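Side-chain contacts in putative hyaluronoglucosaminidase (PDB 6PWI), which is a family 84 glycoside hydrolase that probably acts as a hexosaminidase, removing N-acetylhexosamine residues from glycans: residues 177-182 / 386-391; 206-211 / 438-443; 391-396 / 433-438. All coordinates share one frame; numbering follows the deposited sequence.

Overall arrangement
All three contacts lie in the catalytic (beta/alpha)8 barrel of this multidomain protein. Interaction 1 joins first strand 179-184 to seventh strand 387-391 through the barrel interior. Interaction 2 sets the turn leading into second strand 210-213 against helix 433-444, and interaction 3 packs the segment leaving strand 387-391 on an earlier turn of that helix. Their centres are about 9 Å (1 and 2), 11 Å (2 and 3) and 13 Å (1 and 3) apart. Interactions 1 and 3 share Leu-391, 2 and 3 share Ala-438. Along the chain, interactions 1 and 2 interleave, whereas 3 follows 1 and falls within the span of 2. Interactions 1 and 2 tie the barrel's beginning to its end.

Interaction 1 of 3, residues 177-182 / 386-391; sequences GQWRGF and QAFMWL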
loop_
_atom_site.group_PDB
_atom_site.type_symbol
_atom_site.label_atom_id
_atom_site.label_comp_id
_atom_site.label_asym_id
_atom_site.label_seq_id
_atom_site.Cartn_x
_atom_site.Cartn_y
_atom_site.Cartn_z
ATOM N N GLY A 177 14.027 3.000 0.473
ATOM C CA GLY A 177 13.550 3.296 -0.868
ATOM C C GLY A 177 13.293 4.788 -1.076
ATOM O O GLY A 177 12.828 5.474 -0.167
ATOM N N GLN A 178 13.599 5.262 -2.290
ATOM C CA GLN A 178 13.302 6.616 -2.728
ATOM C C GLN A 178 11.784 6.805 -2.855
ATOM O O GLN A 178 11.253 7.802 -2.375
ATOM C CB GLN A 178 14.093 6.916 -4.004
ATOM C CG GLN A 178 13.865 8.302 -4.594
ATOM C CD GLN A 178 14.398 8.472 -6.002
ATOM O OE1 GLN A 178 14.805 7.522 -6.673
ATOM N NE2 GLN A 178 14.386 9.706 -6.480
ATOM N N TRP A 179 11.084 5.842 -3.475
ATOM C CA TRP A 179 9.648 5.949 -3.709
ATOM C C TRP A 179 8.896 4.828 -3.003
ATOM O O TRP A 179 9.297 3.670 -3.064
ATOM C CB TRP A 179 9.309 5.985 -5.206
ATOM C CG TRP A 179 10.097 7.002 -5.968
ATOM C CD1 TRP A 179 11.000 6.741 -6.955
ATOM C CD2 TRP A 179 10.106 8.435 -5.779
ATOM N NE1 TRP A 179 11.556 7.908 -7.406
ATOM C CE2 TRP A 179 11.031 8.966 -6.705
ATOM C CE3 TRP A 179 9.432 9.329 -4.931
ATOM C CZ2 TRP A 179 11.291 10.340 -6.799
ATOM C CZ3 TRP A 179 9.683 10.684 -5.029
ATOM C CH2 TRP A 179 10.609 11.183 -5.948
ATOM N N ARG A 180 7.797 5.204 -2.336
ATOM C CA ARG A 180 6.913 4.285 -1.640
ATOM C C ARG A 180 5.470 4.721 -1.876
ATOM O O ARG A 180 5.087 5.839 -1.535
ATOM C CB ARG A 180 7.204 4.298 -0.137
ATOM C CG ARG A 180 8.673 4.142 0.230
ATOM C CD ARG A 180 8.979 4.521 1.669
ATOM N NE ARG A 180 8.638 5.896 2.035
ATOM C CZ ARG A 180 9.371 6.975 1.748
ATOM N NH1 ARG A 180 10.502 6.852 1.073
ATOM N NH2 ARG A 180 8.969 8.174 2.140
ATOM N N GLY A 181 4.667 3.838 -2.476
ATOM C CA GLY A 181 3.260 4.147 -2.627
ATOM C C GLY A 181 2.507 3.133 -3.477
ATOM O O GLY A 181 2.821 1.945 -3.492
ATOM N N PHE A 182 1.498 3.644 -4.184
ATOM C CA PHE A 182 0.544 2.818 -4.895
ATOM C C PHE A 182 0.175 3.518 -6.197
ATOM O O PHE A 182 0.193 4.744 -6.281
ATOM C CB PHE A 182 -0.686 2.567 -4.016
ATOM C CG PHE A 182 -1.351 3.803 -3.458
ATOM C CD1 PHE A 182 -2.482 4.341 -4.066
ATOM C CD2 PHE A 182 -0.859 4.431 -2.317
ATOM C CE1 PHE A 182 -3.101 5.471 -3.544
ATOM C CE2 PHE A 182 -1.473 5.567 -1.803
ATOM C CZ PHE A 182 -2.593 6.087 -2.418
ATOM N N GLN A 386 19.368 1.415 -11.494
ATOM C CA GLN A 386 18.510 0.558 -10.697
ATOM C C GLN A 386 17.042 0.798 -11.042
ATOM O O GLN A 386 16.667 1.888 -11.474
ATOM C CB GLN A 386 18.790 0.790 -9.220
ATOM C CG GLN A 386 20.182 0.344 -8.813
ATOM C CD GLN A 386 20.359 0.454 -7.321
ATOM O OE1 GLN A 386 19.754 1.305 -6.663
ATOM N NE2 GLN A 386 21.184 -0.428 -6.782
ATOM N N ALA A 387 16.220 -0.237 -10.825
ATOM C CA ALA A 387 14.822 -0.222 -11.217
ATOM C C ALA A 387 13.955 0.426 -10.144
ATOM O O ALA A 387 14.304 0.448 -8.966
ATOM C CB ALA A 387 14.358 -1.628 -11.496
ATOM N N PHE A 388 12.821 0.962 -10.590
ATOM C CA PHE A 388 11.716 1.331 -9.724
ATOM C C PHE A 388 10.642 0.257 -9.903
ATOM O O PHE A 388 10.110 0.087 -11.000
ATOM C CB PHE A 388 11.278 2.766 -10.050
ATOM C CG PHE A 388 10.066 3.309 -9.327
ATOM C CD1 PHE A 388 9.647 2.786 -8.109
ATOM C CD2 PHE A 388 9.360 4.380 -9.855
ATOM C CE1 PHE A 388 8.538 3.298 -7.450
ATOM C CE2 PHE A 388 8.258 4.901 -9.193
ATOM C CZ PHE A 388 7.844 4.355 -7.996
ATOM N N MET A 389 10.365 -0.490 -8.828
ATOM C CA MET A 389 9.555 -1.694 -8.901
ATOM C C MET A 389 8.073 -1.325 -8.935
ATOM O O MET A 389 7.595 -0.581 -8.079
ATOM C CB MET A 389 9.839 -2.589 -7.690
ATOM C CG MET A 389 8.826 -3.699 -7.488
ATOM S SD MET A 389 9.219 -5.093 -8.547
ATOM C CE MET A 389 8.053 -6.321 -7.960
ATOM N N TRP A 390 7.370 -1.843 -9.950
ATOM C CA TRP A 390 5.917 -1.852 -10.023
ATOM C C TRP A 390 5.444 -3.245 -9.607
ATOM O O TRP A 390 5.681 -4.217 -10.328
ATOM C CB TRP A 390 5.480 -1.489 -11.453
ATOM C CG TRP A 390 4.025 -1.636 -11.808
ATOM C CD1 TRP A 390 3.145 -2.597 -11.387
ATOM C CD2 TRP A 390 3.285 -0.808 -12.732
ATOM N NE1 TRP A 390 1.910 -2.404 -11.950
ATOM C CE2 TRP A 390 1.965 -1.316 -12.783
ATOM C CE3 TRP A 390 3.602 0.319 -13.501
ATOM C CZ2 TRP A 390 0.974 -0.738 -13.579
ATOM C CZ3 TRP A 390 2.624 0.882 -14.295
ATOM C CH2 TRP A 390 1.327 0.359 -14.334
ATOM N N LEU A 391 4.810 -3.339 -8.428
ATOM C CA LEU A 391 4.396 -4.628 -7.895
ATOM C C LEU A 391 2.941 -4.909 -8.255
ATOM O O LEU A 391 2.031 -4.223 -7.792
ATOM C CB LEU A 391 4.605 -4.658 -6.379
ATOM C CG LEU A 391 4.235 -5.981 -5.711
ATOM C CD1 LEU A 391 5.130 -7.105 -6.199
ATOM C CD2 LEU A 391 4.307 -5.872 -4.199
#
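The first torsions of Trp-179 and Phe-388 bring the two rings against each other: CG of Trp-179 stands anti to its own carbonyl carbon (chi1 -51°), while that of Phe-388 extends anti to the backbone nitrogen (chi1 176°). Both side chains leave their strands heading for the opposite segment, and they cross at about a right angle. The far end of the phenyl ring reaches the root of the tryptophan, with Phe-388 CZ 3.5 Å from Trp-179 CB. On the indole itself, Trp-179 CD1 sits above the centre of one face of the Phe-388 ring, 4.0 Å from Phe-388 CE2. The five-membered ring and the phenyl ring have centroids 4.8 Å apart and planes inclined at 45°, an oblique pairing that is neither a parallel stack nor a T-shape. No hydrogen bond links the segments, so they meet through these apolar surfaces alone.

The indole has a second neighbour in its own segment, as Gln-178 CG lies over one of its faces toward the rim. Its NE1 makes a weak hydrogen bond to Asp-359, a residue of strand 359-362. Phe-388 is flanked by Met-361 and Val-422, from the strands on either side of its own. Between strands 179-184 and 387-391 runs strand 418-423, whose backbone bonds to Trp-179 through Ile-421. The two aromatic residues therefore meet inside the closed sheet, across the eighth strand, as part of the packed interior characteristic of a (beta/alpha)8, or TIM, barrel.

Interaction 2 of 3, residues 206-211 / 438-443; sequences FKMNSY and AIADYG
In the helical layer outside the TIM-barrel sheet, the turn carrying Phe-206 and Met-208 into strand 210-213 rests on Ala-440 and Ile-439 of helix 433-444. Ala-440 is at the centre, its CB directed at the turn and received by two side chains. Phe-206 CB approaches to 3.8 Å of Ala-440 CB, and Met-208 CG also lies 3.8 Å from that methyl. The carbonyl oxygen of Phe-206 is close as well. The CA atoms of Met-208 and Ala-440 are 5.9 Å apart, consistent with a small residue allowing turn and helix to approach closely.

Farther out, the methionine chain runs extended through chi2 (-174°) and then bends at chi3 (139°), so that its terminal methyl points at the helix backbone. There Met-208 CE touches CG2 of Ile-439 at 4.0 Å and comes within 3.8 Å of the backbone N of Ala-440. Phe-206 behaves differently: beyond CB its ring turns from the segment 438-443, so its share of this contact is made by the CB and the backbone.

One water supplies the polar link. It donates to Phe-206 O at 2.9 Å and to Ala-440 O at 2.9 Å, bridging a carbonyl of the turn to a carbonyl of the helix in a contact without direct hydrogen bonds.

Around this core, the Phe-206 ring meets Phe-437, one turn earlier on the same helix, and Phe-202 of helix 193-204, edge-to-face in both cases. Met-208 also packs on Phe-182 of strand 179-184, while Ile-439 covers Ile-421 and Thr-423 of strand 418-423.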
loop_
_atom_site.group_PDB
_atom_site.type_symbol
_atom_site.label_atom_id
_atom_site.label_comp_id
_atom_site.label_asym_id
_atom_site.label_seq_id
_atom_site.Cartn_x
_atom_site.Cartn_y
_atom_site.Cartn_z
ATOM N N PHE A 206 1.738 6.265 6.949
ATOM C CA PHE A 206 2.821 5.289 6.974
ATOM C C PHE A 206 3.986 5.725 6.081
ATOM O O PHE A 206 4.794 4.903 5.652
ATOM C CB PHE A 206 2.277 3.867 6.785
ATOM C CG PHE A 206 1.172 3.544 7.757
ATOM C CD1 PHE A 206 1.448 3.326 9.102
ATOM C CD2 PHE A 206 -0.152 3.515 7.340
ATOM C CE1 PHE A 206 0.423 3.070 10.001
ATOM C CE2 PHE A 206 -1.176 3.266 8.242
ATOM C CZ PHE A 206 -0.886 3.045 9.572
ATOM N N LYS A 207 4.076 7.039 5.833
ATOM C CA LYS A 207 5.246 7.675 5.241
ATOM C C LYS A 207 5.369 7.354 3.750
ATOM O O LYS A 207 6.459 7.443 3.188
ATOM C CB LYS A 207 6.523 7.295 5.998
ATOM C CG LYS A 207 6.516 7.598 7.490
ATOM C CD LYS A 207 7.890 7.457 8.109
ATOM C CE LYS A 207 7.964 7.907 9.550
ATOM N NZ LYS A 207 7.264 6.967 10.454
ATOM N N MET A 208 4.251 6.992 3.106
ATOM C CA MET A 208 4.226 6.848 1.659
ATOM C C MET A 208 4.329 8.232 1.017
ATOM O O MET A 208 3.905 9.221 1.613
ATOM C CB MET A 208 2.947 6.146 1.193
ATOM C CG MET A 208 2.986 4.650 1.434
ATOM S SD MET A 208 1.572 3.771 0.727
ATOM C CE MET A 208 2.375 2.314 0.061
ATOM N N ASN A 209 4.891 8.296 -0.199
ATOM C CA ASN A 209 5.141 9.585 -0.823
ATOM C C ASN A 209 4.561 9.656 -2.237
ATOM O O ASN A 209 4.742 10.664 -2.911
ATOM C CB ASN A 209 6.620 9.996 -0.731
ATOM C CG ASN A 209 7.602 9.089 -1.453
ATOM O OD1 ASN A 209 7.220 8.226 -2.245
ATOM N ND2 ASN A 209 8.889 9.295 -1.211
ATOM N N SER A 210 3.856 8.603 -2.680
ATOM C CA SER A 210 3.505 8.479 -4.087
ATOM C C SER A 210 2.117 7.880 -4.270
ATOM O O SER A 210 1.849 6.775 -3.803
ATOM C CB SER A 210 4.516 7.637 -4.813
ATOM O OG SER A 210 5.775 8.285 -4.851
ATOM N N TYR A 211 1.257 8.611 -4.983
ATOM C CA TYR A 211 0.075 8.021 -5.589
ATOM C C TYR A 211 0.150 8.272 -7.089
ATOM O O TYR A 211 -0.005 9.406 -7.528
ATOM C CB TYR A 211 -1.216 8.580 -4.984
ATOM C CG TYR A 211 -2.461 8.336 -5.804
ATOM C CD1 TYR A 211 -2.666 7.136 -6.474
ATOM C CD2 TYR A 211 -3.457 9.298 -5.898
ATOM C CE1 TYR A 211 -3.809 6.908 -7.227
ATOM C CE2 TYR A 211 -4.607 9.088 -6.648
ATOM C CZ TYR A 211 -4.785 7.888 -7.311
ATOM O OH TYR A 211 -5.914 7.669 -8.043
ATOM N N ALA A 438 1.699 -2.993 3.857
ATOM C CA ALA A 438 2.837 -3.871 3.629
ATOM C C ALA A 438 3.927 -3.139 2.852
ATOM O O ALA A 438 5.073 -3.084 3.302
ATOM C CB ALA A 438 2.404 -5.131 2.930
ATOM N N ILE A 439 3.549 -2.556 1.709
ATOM C CA ILE A 439 4.477 -1.853 0.830
ATOM C C ILE A 439 5.101 -0.652 1.547
ATOM O O ILE A 439 6.276 -0.361 1.348
ATOM C CB ILE A 439 3.781 -1.457 -0.489
ATOM C CG1 ILE A 439 3.273 -2.685 -1.250
ATOM C CG2 ILE A 439 4.666 -0.579 -1.358
ATOM C CD1 ILE A 439 4.253 -3.820 -1.324
ATOM N N ALA A 440 4.315 0.030 2.387
ATOM C CA ALA A 440 4.801 1.175 3.134
ATOM C C ALA A 440 5.918 0.741 4.078
ATOM O O ALA A 440 6.983 1.355 4.095
ATOM C CB ALA A 440 3.669 1.826 3.883
ATOM N N ASP A 441 5.657 -0.318 4.855
ATOM C CA ASP A 441 6.592 -0.832 5.840
ATOM C C ASP A 441 7.844 -1.338 5.128
ATOM O O ASP A 441 8.959 -0.934 5.451
ATOM C CB ASP A 441 5.909 -1.914 6.675
ATOM C CG ASP A 441 6.702 -2.418 7.871
ATOM O OD1 ASP A 441 7.694 -1.758 8.268
ATOM O OD2 ASP A 441 6.306 -3.466 8.415
ATOM N N TYR A 442 7.646 -2.214 4.136
ATOM C CA TYR A 442 8.748 -2.810 3.404
ATOM C C TYR A 442 9.537 -1.739 2.656
ATOM O O TYR A 442 10.763 -1.784 2.616
ATOM C CB TYR A 442 8.230 -3.880 2.441
ATOM C CG TYR A 442 9.268 -4.475 1.522
ATOM C CD1 TYR A 442 10.309 -5.250 2.013
ATOM C CD2 TYR A 442 9.206 -4.279 0.153
ATOM C CE1 TYR A 442 11.260 -5.812 1.173
ATOM C CE2 TYR A 442 10.140 -4.842 -0.704
ATOM C CZ TYR A 442 11.170 -5.609 -0.192
ATOM O OH TYR A 442 12.093 -6.154 -1.034
ATOM N N GLY A 443 8.822 -0.785 2.053
ATOM C CA GLY A 443 9.449 0.242 1.238
ATOM C C GLY A 443 10.369 1.135 2.064
ATOM O O GLY A 443 11.425 1.545 1.577
HETATM O O HOH W 1 6.624 4.196 3.576
#

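Interaction 3 of 3, residues 391-396 / 433-438; sequences LNWPVN and KVALFA. With EDO (1,2-ethanediol), chain H.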
loop_
_atom_site.group_PDB
_atom_site.type_symbol
_atom_site.label_atom_id
_atom_site.label_comp_id
_atom_site.label_asym_id
_atom_site.label_seq_id
_atom_site.Cartn_x
_atom_site.Cartn_y
_atom_site.Cartn_z
ATOM N N LEU A 391 4.810 -3.339 -8.428
ATOM C CA LEU A 391 4.396 -4.628 -7.895
ATOM C C LEU A 391 2.941 -4.909 -8.255
ATOM O O LEU A 391 2.031 -4.223 -7.792
ATOM C CB LEU A 391 4.605 -4.658 -6.379
ATOM C CG LEU A 391 4.235 -5.981 -5.711
ATOM C CD1 LEU A 391 5.130 -7.105 -6.199
ATOM C CD2 LEU A 391 4.307 -5.872 -4.199
ATOM N N ASN A 392 2.740 -5.949 -9.069
ATOM C CA ASN A 392 1.413 -6.364 -9.488
ATOM C C ASN A 392 0.784 -7.264 -8.425
ATOM O O ASN A 392 0.479 -8.426 -8.688
ATOM C CB ASN A 392 1.445 -7.013 -10.874
ATOM C CG ASN A 392 1.285 -5.993 -11.980
ATOM O OD1 ASN A 392 0.499 -5.057 -11.847
ATOM N ND2 ASN A 392 2.031 -6.153 -13.063
ATOM N N TRP A 393 0.612 -6.706 -7.223
ATOM C CA TRP A 393 -0.140 -7.299 -6.130
ATOM C C TRP A 393 -0.565 -6.152 -5.222
ATOM O O TRP A 393 0.253 -5.285 -4.924
ATOM C CB TRP A 393 0.712 -8.312 -5.353
ATOM C CG TRP A 393 0.072 -8.799 -4.088
ATOM C CD1 TRP A 393 -0.853 -9.797 -3.963
ATOM C CD2 TRP A 393 0.294 -8.303 -2.755
ATOM N NE1 TRP A 393 -1.220 -9.959 -2.653
ATOM C CE2 TRP A 393 -0.529 -9.059 -1.885
ATOM C CE3 TRP A 393 1.113 -7.310 -2.208
ATOM C CZ2 TRP A 393 -0.553 -8.847 -0.504
ATOM C CZ3 TRP A 393 1.086 -7.101 -0.846
ATOM C CH2 TRP A 393 0.268 -7.858 -0.006
ATOM N N PRO A 394 -1.814 -6.125 -4.706
ATOM C CA PRO A 394 -2.750 -7.236 -4.839
ATOM C C PRO A 394 -3.824 -7.089 -5.914
ATOM O O PRO A 394 -4.950 -7.545 -5.720
ATOM C CB PRO A 394 -3.410 -7.147 -3.457
ATOM C CG PRO A 394 -3.594 -5.658 -3.257
ATOM C CD PRO A 394 -2.355 -5.039 -3.875
ATOM N N VAL A 395 -3.459 -6.480 -7.047
ATOM C CA VAL A 395 -4.361 -6.329 -8.184
ATOM C C VAL A 395 -5.091 -7.649 -8.442
ATOM O O VAL A 395 -4.468 -8.702 -8.549
ATOM C CB VAL A 395 -3.629 -5.812 -9.445
ATOM C CG1 VAL A 395 -2.337 -6.565 -9.728
ATOM C CG2 VAL A 395 -4.522 -5.814 -10.674
ATOM N N ASN A 396 -6.419 -7.571 -8.572
ATOM C CA ASN A 396 -7.241 -8.764 -8.694
ATOM C C ASN A 396 -7.955 -8.803 -10.047
ATOM O O ASN A 396 -8.941 -9.519 -10.199
ATOM C CB ASN A 396 -8.206 -8.917 -7.509
ATOM C CG ASN A 396 -9.225 -7.801 -7.401
ATOM O OD1 ASN A 396 -9.149 -6.801 -8.107
ATOM N ND2 ASN A 396 -10.190 -7.958 -6.513
ATOM N N LYS A 433 -6.015 -1.575 1.590
ATOM C CA LYS A 433 -5.231 -0.930 2.637
ATOM C C LYS A 433 -4.232 -1.904 3.257
ATOM O O LYS A 433 -3.191 -1.463 3.749
ATOM C CB LYS A 433 -6.100 -0.252 3.701
ATOM C CG LYS A 433 -6.722 1.066 3.256
ATOM C CD LYS A 433 -7.749 1.566 4.234
ATOM C CE LYS A 433 -8.357 2.897 3.862
ATOM N NZ LYS A 433 -9.022 3.469 5.052
ATOM N N VAL A 434 -4.544 -3.210 3.205
ATOM C CA VAL A 434 -3.694 -4.254 3.764
ATOM C C VAL A 434 -2.342 -4.239 3.050
ATOM O O VAL A 434 -1.287 -4.221 3.691
ATOM C CB VAL A 434 -4.371 -5.640 3.701
ATOM C CG1 VAL A 434 -3.449 -6.764 4.143
ATOM C CG2 VAL A 434 -5.685 -5.687 4.473
ATOM N N ALA A 435 -2.382 -4.208 1.714
ATOM C CA ALA A 435 -1.166 -4.194 0.917
ATOM C C ALA A 435 -0.454 -2.848 1.035
ATOM O O ALA A 435 0.775 -2.804 1.068
ATOM C CB ALA A 435 -1.486 -4.528 -0.511
ATOM N N LEU A 436 -1.219 -1.751 1.113
ATOM C CA LEU A 436 -0.599 -0.441 1.244
ATOM C C LEU A 436 0.288 -0.436 2.485
ATOM O O LEU A 436 1.432 0.008 2.422
ATOM C CB LEU A 436 -1.660 0.662 1.298
ATOM C CG LEU A 436 -1.843 1.466 0.010
ATOM C CD1 LEU A 436 -2.463 0.614 -1.090
ATOM C CD2 LEU A 436 -2.700 2.696 0.266
ATOM N N PHE A 437 -0.240 -0.971 3.594
ATOM C CA PHE A 437 0.519 -1.081 4.828
ATOM C C PHE A 437 1.805 -1.870 4.588
ATOM O O PHE A 437 2.868 -1.453 5.042
ATOM C CB PHE A 437 -0.324 -1.731 5.924
ATOM C CG PHE A 437 0.230 -1.569 7.317
ATOM C CD1 PHE A 437 -0.176 -0.515 8.123
ATOM C CD2 PHE A 437 1.153 -2.473 7.826
ATOM C CE1 PHE A 437 0.323 -0.379 9.413
ATOM C CE2 PHE A 437 1.655 -2.331 9.114
ATOM C CZ PHE A 437 1.231 -1.291 9.910
ATOM N N ALA A 438 1.699 -2.993 3.857
ATOM C CA ALA A 438 2.837 -3.871 3.629
ATOM C C ALA A 438 3.927 -3.139 2.852
ATOM O O ALA A 438 5.073 -3.084 3.302
ATOM C CB ALA A 438 2.404 -5.131 2.930
HETATM C C1 EDO H . 2.898 -2.214 -16.966
HETATM O O1 EDO H . 1.786 -1.528 -17.529
HETATM C C2 EDO H . 2.650 -2.809 -15.624
HETATM O O2 EDO H . 1.645 -3.829 -15.528
#
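Ala-435 CB drops into the corner formed by Trp-393 and Pro-394. Over one face of the indole it makes a CH-pi contact, 4.1 Å from the centroid of the six-membered ring and 28° off the ring normal, with Trp-393 CZ3 the nearest ring atom at 3.7 Å. Pro-394 closes the other side of the corner, its CD lying 3.5 Å from Ala-435 CB and its CG almost as near. One turn along the helix, Ala-438 CB meets the edge of the same indole, close to the ring plane, at a looser 4.5 Å from Trp-393 CZ3.

The peptide bond between Trp-393 and Pro-394 is cis, consistent with the proline folding back on the indole, where its CB covers part of one face. The tryptophan has CG anti to its backbone nitrogen (chi1 171°), which carries the benzo end out to the helix. Just before it, Asn-392 is the centre of an inverse gamma turn; its OD1 is held by Asn-424 and Trp-390, and its ND2 by the carbonyl of Ile-367. That ND2 also makes a weak hydrogen bond to O2 of a 1,2-ethanediol, probably a component of the crystallisation solution.

The segment 391-396 thus leads off the end of strand 387-391 and packs against helix 433-444. Thr-423 of strand 418-423 touches Pro-394 and bonds to the carbonyl of Trp-393, while other faces of the helix pack on helices 193-204 and 451-462.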